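Local structure of globin (Chloroflexus aurantiacus, 5D1V) at residues 78-89 and 113-123. The protein binds heme and probably oxygen, perhaps as an oxygen carrier, as a group II truncated hemoglobin of a thermophilic phototrophic bacterium. Numbering follows the deposited sequence.
Sequences FPIGPRERDAWL and FRHAAQAMMNR. With HEM (protoporphyrin IX containing Fe), chain C.
Arg85 of helix 82-89 reaches across to Ala117 and Gln118 of helix 113-119. Its CB lies near Met121 SD; CG, anti to the backbone N, rests on Ala117, 3.6 Å from Ala117 O; CD passes Gln118 OE1. The bend at chi3 (55°) then lays the guanidinium beside the Gln118 amide, the two planes 18° apart, and NH1 donates to Gln118 OE1 (2.8 Å) in the carbonyl plane, on a lone pair. NE and NH2 both grip Asp86 OD1, from one face of its carboxylate. With an alanine in place of Arg85, Asp86 would probably lose this charge partner and the Gln118 amide its hold against turning. The axes of 82-89 and 113-119 approach to 9.4 Å and run nearly antiparallel (153°); these segments belong to the G and H helices of the globin fold, and both contribute residues to the heme pocket. Trp88 lies flat over the porphyrin, its NE1 donating to the iron-bound water (2.9 Å), while its six-membered ring turns an edge to the face of Phe113 (centroids 5.7 Å apart). Ahead of helix 82-89, the loop 78-80 is held by Asn122: ND2 donates to Phe78 O (2.8 Å) and OD1 accepts from Ile80 N (2.9 Å), while Ile80 O takes Asn122 N and Arg123 N. Ile80 CD1 from this loop lies 3.8 Å from HEM C3C, and HEM CMD sits over the centre of one face of the Phe78 ring.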
loop_
_atom_site.group_PDB
_atom_site.type_symbol
_atom_site.label_atom_id
_atom_site.label_comp_id
_atom_site.label_asym_id
_atom_site.label_seq_id
_atom_site.Cartn_x
_atom_site.Cartn_y
_atom_site.Cartn_z
ATOM N N PHE A 78 21.466 -10.062 6.699
ATOM C CA PHE A 78 20.952 -8.746 6.286
ATOM C C PHE A 78 20.215 -8.097 7.458
ATOM O O PHE A 78 19.232 -8.657 7.946
ATOM C CB PHE A 78 20.006 -8.886 5.098
ATOM C CG PHE A 78 20.509 -9.826 4.058
ATOM C CD1 PHE A 78 21.804 -9.701 3.565
ATOM C CD2 PHE A 78 19.711 -10.858 3.576
ATOM C CE1 PHE A 78 22.299 -10.596 2.622
ATOM C CE2 PHE A 78 20.199 -11.745 2.641
ATOM C CZ PHE A 78 21.507 -11.621 2.167
ATOM N N PRO A 79 20.661 -6.914 7.902
ATOM C CA PRO A 79 19.878 -6.265 8.970
ATOM C C PRO A 79 18.518 -5.798 8.450
ATOM O O PRO A 79 18.456 -4.881 7.613
ATOM C CB PRO A 79 20.748 -5.079 9.388
ATOM C CG PRO A 79 22.135 -5.440 8.946
ATOM C CD PRO A 79 21.971 -6.263 7.708
ATOM N N ILE A 80 17.450 -6.442 8.912
ATOM C CA ILE A 80 16.118 -6.202 8.357
ATOM C C ILE A 80 15.219 -5.757 9.468
ATOM O O ILE A 80 14.923 -6.527 10.383
ATOM C CB ILE A 80 15.549 -7.438 7.686
ATOM C CG1 ILE A 80 16.411 -7.830 6.495
ATOM C CG2 ILE A 80 14.132 -7.176 7.221
ATOM C CD1 ILE A 80 15.990 -9.165 5.889
ATOM N N GLY A 81 14.789 -4.505 9.377
ATOM C CA GLY A 81 13.860 -3.940 10.331
ATOM C C GLY A 81 12.614 -3.499 9.572
ATOM O O GLY A 81 12.472 -3.830 8.400
ATOM N N PRO A 82 11.729 -2.737 10.227
ATOM C CA PRO A 82 10.502 -2.232 9.618
ATOM C C PRO A 82 10.742 -1.484 8.285
ATOM O O PRO A 82 9.964 -1.646 7.327
ATOM C CB PRO A 82 9.951 -1.287 10.696
ATOM C CG PRO A 82 10.468 -1.846 11.967
ATOM C CD PRO A 82 11.842 -2.329 11.637
ATOM N N ARG A 83 11.823 -0.722 8.184
ATOM C CA ARG A 83 12.054 0.079 6.970
ATOM C C ARG A 83 12.380 -0.807 5.762
ATOM O O ARG A 83 11.939 -0.552 4.641
ATOM C CB ARG A 83 13.190 1.073 7.199
ATOM C CG ARG A 83 12.901 2.070 8.296
ATOM C CD ARG A 83 14.106 2.962 8.566
ATOM N NE ARG A 83 14.127 4.130 7.689
ATOM C CZ ARG A 83 14.852 5.225 7.913
ATOM N NH1 ARG A 83 15.624 5.307 8.991
ATOM N NH2 ARG A 83 14.804 6.243 7.057
ATOM N N GLU A 84 13.129 -1.868 6.008
ATOM C CA GLU A 84 13.504 -2.797 4.953
ATOM C C GLU A 84 12.298 -3.673 4.581
ATOM O O GLU A 84 12.054 -3.991 3.407
ATOM C CB GLU A 84 14.687 -3.666 5.407
ATOM C CG GLU A 84 16.020 -2.956 5.502
ATOM C CD GLU A 84 16.147 -2.056 6.712
ATOM O OE1 GLU A 84 15.581 -2.374 7.780
ATOM O OE2 GLU A 84 16.821 -0.999 6.626
ATOM N N ARG A 85 11.528 -4.069 5.586
ATOM C CA ARG A 85 10.299 -4.822 5.350
ATOM C C ARG A 85 9.382 -4.039 4.429
ATOM O O ARG A 85 8.845 -4.578 3.435
ATOM C CB ARG A 85 9.594 -5.105 6.688
ATOM C CG ARG A 85 8.261 -5.854 6.624
ATOM C CD ARG A 85 7.434 -5.566 7.884
ATOM N NE ARG A 85 7.248 -4.124 8.095
ATOM C CZ ARG A 85 6.961 -3.548 9.260
ATOM N NH1 ARG A 85 6.799 -4.269 10.360
ATOM N NH2 ARG A 85 6.809 -2.232 9.329
ATOM N N ASP A 86 9.169 -2.779 4.806
ATOM C CA ASP A 86 8.261 -1.893 4.096
ATOM C C ASP A 86 8.715 -1.688 2.649
ATOM O O ASP A 86 7.903 -1.719 1.723
ATOM C CB ASP A 86 8.146 -0.529 4.790
ATOM C CG ASP A 86 7.359 -0.569 6.074
ATOM O OD1 ASP A 86 6.801 -1.624 6.405
ATOM O OD2 ASP A 86 7.297 0.492 6.741
ATOM N N ALA A 87 10.012 -1.501 2.445
ATOM C CA ALA A 87 10.531 -1.306 1.097
ATOM C C ALA A 87 10.355 -2.569 0.239
ATOM O O ALA A 87 9.875 -2.493 -0.880
ATOM C CB ALA A 87 12.002 -0.870 1.141
ATOM N N TRP A 88 10.703 -3.737 0.778
ATOM C CA TRP A 88 10.525 -4.974 0.058
ATOM C C TRP A 88 9.056 -5.190 -0.362
ATOM O O TRP A 88 8.738 -5.482 -1.528
ATOM C CB TRP A 88 11.010 -6.117 0.941
ATOM C CG TRP A 88 11.197 -7.384 0.206
ATOM C CD1 TRP A 88 12.369 -7.887 -0.272
ATOM C CD2 TRP A 88 10.183 -8.333 -0.147
ATOM N NE1 TRP A 88 12.154 -9.085 -0.879
ATOM C CE2 TRP A 88 10.829 -9.384 -0.831
ATOM C CE3 TRP A 88 8.799 -8.416 0.072
ATOM C CZ2 TRP A 88 10.139 -10.498 -1.320
ATOM C CZ3 TRP A 88 8.117 -9.520 -0.423
ATOM C CH2 TRP A 88 8.794 -10.538 -1.119
ATOM N N LEU A 89 8.158 -5.009 0.591
ATOM C CA LEU A 89 6.733 -5.268 0.365
ATOM C C LEU A 89 6.169 -4.281 -0.652
ATOM O O LEU A 89 5.387 -4.667 -1.521
ATOM C CB LEU A 89 5.975 -5.189 1.679
ATOM C CG LEU A 89 4.634 -5.874 1.758
ATOM C CD1 LEU A 89 4.764 -7.364 1.446
ATOM C CD2 LEU A 89 4.118 -5.663 3.158
ATOM N N PHE A 113 3.059 -12.880 1.198
ATOM C CA PHE A 113 4.166 -11.928 1.247
ATOM C C PHE A 113 4.115 -11.052 2.504
ATOM O O PHE A 113 5.155 -10.735 3.097
ATOM C CB PHE A 113 4.156 -11.050 -0.005
ATOM C CG PHE A 113 4.596 -11.757 -1.261
ATOM C CD1 PHE A 113 5.672 -12.618 -1.258
ATOM C CD2 PHE A 113 3.910 -11.556 -2.449
ATOM C CE1 PHE A 113 6.083 -13.258 -2.436
ATOM C CE2 PHE A 113 4.311 -12.189 -3.618
ATOM C CZ PHE A 113 5.391 -13.036 -3.607
ATOM N N ARG A 114 2.919 -10.649 2.905
ATOM C CA ARG A 114 2.787 -9.744 4.049
ATOM C C ARG A 114 3.250 -10.479 5.295
ATOM O O ARG A 114 3.940 -9.930 6.144
ATOM C CB ARG A 114 1.348 -9.238 4.210
ATOM C CG ARG A 114 0.956 -8.205 3.166
ATOM C CD ARG A 114 -0.455 -7.653 3.373
ATOM N NE ARG A 114 -0.866 -6.682 2.362
ATOM C CZ ARG A 114 -0.564 -5.376 2.384
ATOM N NH1 ARG A 114 0.191 -4.862 3.354
ATOM N NH2 ARG A 114 -1.015 -4.596 1.414
ATOM N N HIS A 115 2.897 -11.747 5.393
ATOM C CA HIS A 115 3.306 -12.543 6.536
ATOM C C HIS A 115 4.810 -12.813 6.507
ATOM O O HIS A 115 5.502 -12.604 7.497
ATOM C CB HIS A 115 2.528 -13.859 6.547
ATOM C CG HIS A 115 2.740 -14.686 7.778
ATOM N ND1 HIS A 115 3.793 -15.557 7.926
ATOM C CD2 HIS A 115 2.002 -14.785 8.907
ATOM C CE1 HIS A 115 3.697 -16.162 9.101
ATOM N NE2 HIS A 115 2.621 -15.712 9.711
ATOM N N ALA A 116 5.310 -13.247 5.350
ATOM C CA ALA A 116 6.713 -13.627 5.194
ATOM C C ALA A 116 7.659 -12.435 5.430
ATOM O O ALA A 116 8.723 -12.584 6.069
ATOM C CB ALA A 116 6.925 -14.200 3.834
ATOM N N ALA A 117 7.288 -11.274 4.903
ATOM C CA ALA A 117 8.113 -10.077 5.069
ATOM C C ALA A 117 8.228 -9.689 6.544
ATOM O O ALA A 117 9.288 -9.309 6.994
ATOM C CB ALA A 117 7.565 -8.926 4.272
ATOM N N GLN A 118 7.124 -9.748 7.275
ATOM C CA GLN A 118 7.130 -9.481 8.716
ATOM C C GLN A 118 8.025 -10.471 9.435
ATOM O O GLN A 118 8.895 -10.077 10.237
ATOM C CB GLN A 118 5.702 -9.534 9.275
ATOM C CG GLN A 118 5.586 -9.325 10.779
ATOM C CD GLN A 118 5.838 -7.880 11.239
ATOM O OE1 GLN A 118 6.089 -6.982 10.435
ATOM N NE2 GLN A 118 5.732 -7.657 12.550
ATOM N N ALA A 119 7.823 -11.752 9.148
ATOM C CA ALA A 119 8.581 -12.811 9.816
ATOM C C ALA A 119 10.093 -12.851 9.465
ATOM O O ALA A 119 10.869 -13.563 10.119
ATOM C CB ALA A 119 7.944 -14.137 9.494
ATOM N N MET A 120 10.513 -12.125 8.442
ATOM C CA MET A 120 11.911 -12.073 8.051
ATOM C C MET A 120 12.698 -11.075 8.904
ATOM O O MET A 120 13.928 -11.071 8.899
ATOM C CB MET A 120 12.027 -11.687 6.583
ATOM C CG MET A 120 13.181 -12.302 5.883
ATOM S SD MET A 120 12.925 -14.073 5.668
ATOM C CE MET A 120 11.868 -14.095 4.231
ATOM N N MET A 121 12.010 -10.188 9.598
ATOM C CA MET A 121 12.715 -9.138 10.318
ATOM C C MET A 121 13.606 -9.757 11.388
ATOM O O MET A 121 13.214 -10.726 12.051
ATOM C CB MET A 121 11.765 -8.145 10.988
ATOM C CG MET A 121 10.968 -7.318 9.995
ATOM S SD MET A 121 10.160 -5.859 10.694
ATOM C CE MET A 121 11.079 -5.480 12.173
ATOM N N ASN A 122 14.760 -9.134 11.605
ATOM C CA ASN A 122 15.712 -9.646 12.568
ATOM C C ASN A 122 16.402 -8.579 13.427
ATOM O O ASN A 122 17.258 -8.917 14.247
ATOM C CB ASN A 122 16.742 -10.491 11.828
ATOM C CG ASN A 122 17.457 -9.719 10.737
ATOM O OD1 ASN A 122 17.793 -8.560 10.925
ATOM N ND2 ASN A 122 17.687 -10.368 9.582
ATOM N N ARG A 123 16.033 -7.307 13.281
ATOM C CA ARG A 123 16.660 -6.233 14.074
ATOM C C ARG A 123 15.657 -5.126 14.371
ATOM O O ARG A 123 15.035 -4.626 13.431
ATOM C CB ARG A 123 17.857 -5.637 13.336
ATOM C CG ARG A 123 18.522 -4.479 14.085
ATOM C CD ARG A 123 19.968 -4.783 14.449
ATOM N NE ARG A 123 20.436 -4.046 15.630
ATOM C CZ ARG A 123 20.217 -4.410 16.900
ATOM N NH1 ARG A 123 19.518 -5.508 17.196
ATOM N NH2 ARG A 123 20.702 -3.666 17.888
HETATM C CHA HEM C . 17.415 -13.592 -1.049
HETATM C CHB HEM C . 12.648 -14.467 -0.719
HETATM C CHC HEM C . 12.186 -10.615 2.239
HETATM C CHD HEM C . 16.634 -9.235 0.881
HETATM C C1A HEM C . 16.188 -14.189 -1.177
HETATM C C2A HEM C . 15.926 -15.481 -1.791
HETATM C C3A HEM C . 14.612 -15.723 -1.689
HETATM C C4A HEM C . 13.996 -14.589 -1.002
HETATM C CMA HEM C . 13.764 -16.937 -2.179
HETATM C CAA HEM C . 17.015 -16.382 -2.416
HETATM C CBA HEM C . 17.305 -17.492 -1.393
HETATM C CGA HEM C . 18.500 -18.294 -1.878
HETATM O O1A HEM C . 19.634 -17.759 -1.891
HETATM O O2A HEM C . 18.331 -19.477 -2.240
HETATM C C1B HEM C . 12.106 -13.509 0.126
HETATM C C2B HEM C . 10.738 -13.446 0.591
HETATM C C3B HEM C . 10.644 -12.383 1.421
HETATM C C4B HEM C . 11.914 -11.735 1.478
HETATM C CMB HEM C . 9.631 -14.448 0.183
HETATM C CAB HEM C . 9.444 -11.807 2.204
HETATM C CBB HEM C . 8.213 -12.190 1.864
HETATM C C1C HEM C . 13.337 -9.875 2.122
HETATM C C2C HEM C . 13.602 -8.582 2.736
HETATM C C3C HEM C . 14.853 -8.235 2.342
HETATM C C4C HEM C . 15.388 -9.251 1.469
HETATM C CMC HEM C . 12.608 -7.842 3.680
HETATM C CAC HEM C . 15.608 -6.944 2.656
HETATM C CBC HEM C . 14.834 -5.886 2.869
HETATM C C1D HEM C . 17.265 -10.310 0.296
HETATM C C2D HEM C . 18.664 -10.388 -0.112
HETATM C C3D HEM C . 18.875 -11.610 -0.635
HETATM C C4D HEM C . 17.615 -12.326 -0.582
HETATM C CMD HEM C . 19.694 -9.262 0.066
HETATM C CAD HEM C . 20.183 -12.181 -1.203
HETATM C CBD HEM C . 20.158 -11.978 -2.711
HETATM C CGD HEM C . 21.381 -12.544 -3.369
HETATM O O1D HEM C . 21.620 -12.173 -4.547
HETATM O O2D HEM C . 22.114 -13.340 -2.720
HETATM N NA HEM C . 14.986 -13.687 -0.693
HETATM N NB HEM C . 12.794 -12.456 0.692
HETATM N NC HEM C . 14.452 -10.249 1.396
HETATM N ND HEM C . 16.677 -11.510 -0.007
HETATM FE FE HEM C . 14.726 -11.932 0.328
HETATM O O HOH W 1 14.280 -10.968 -1.552
#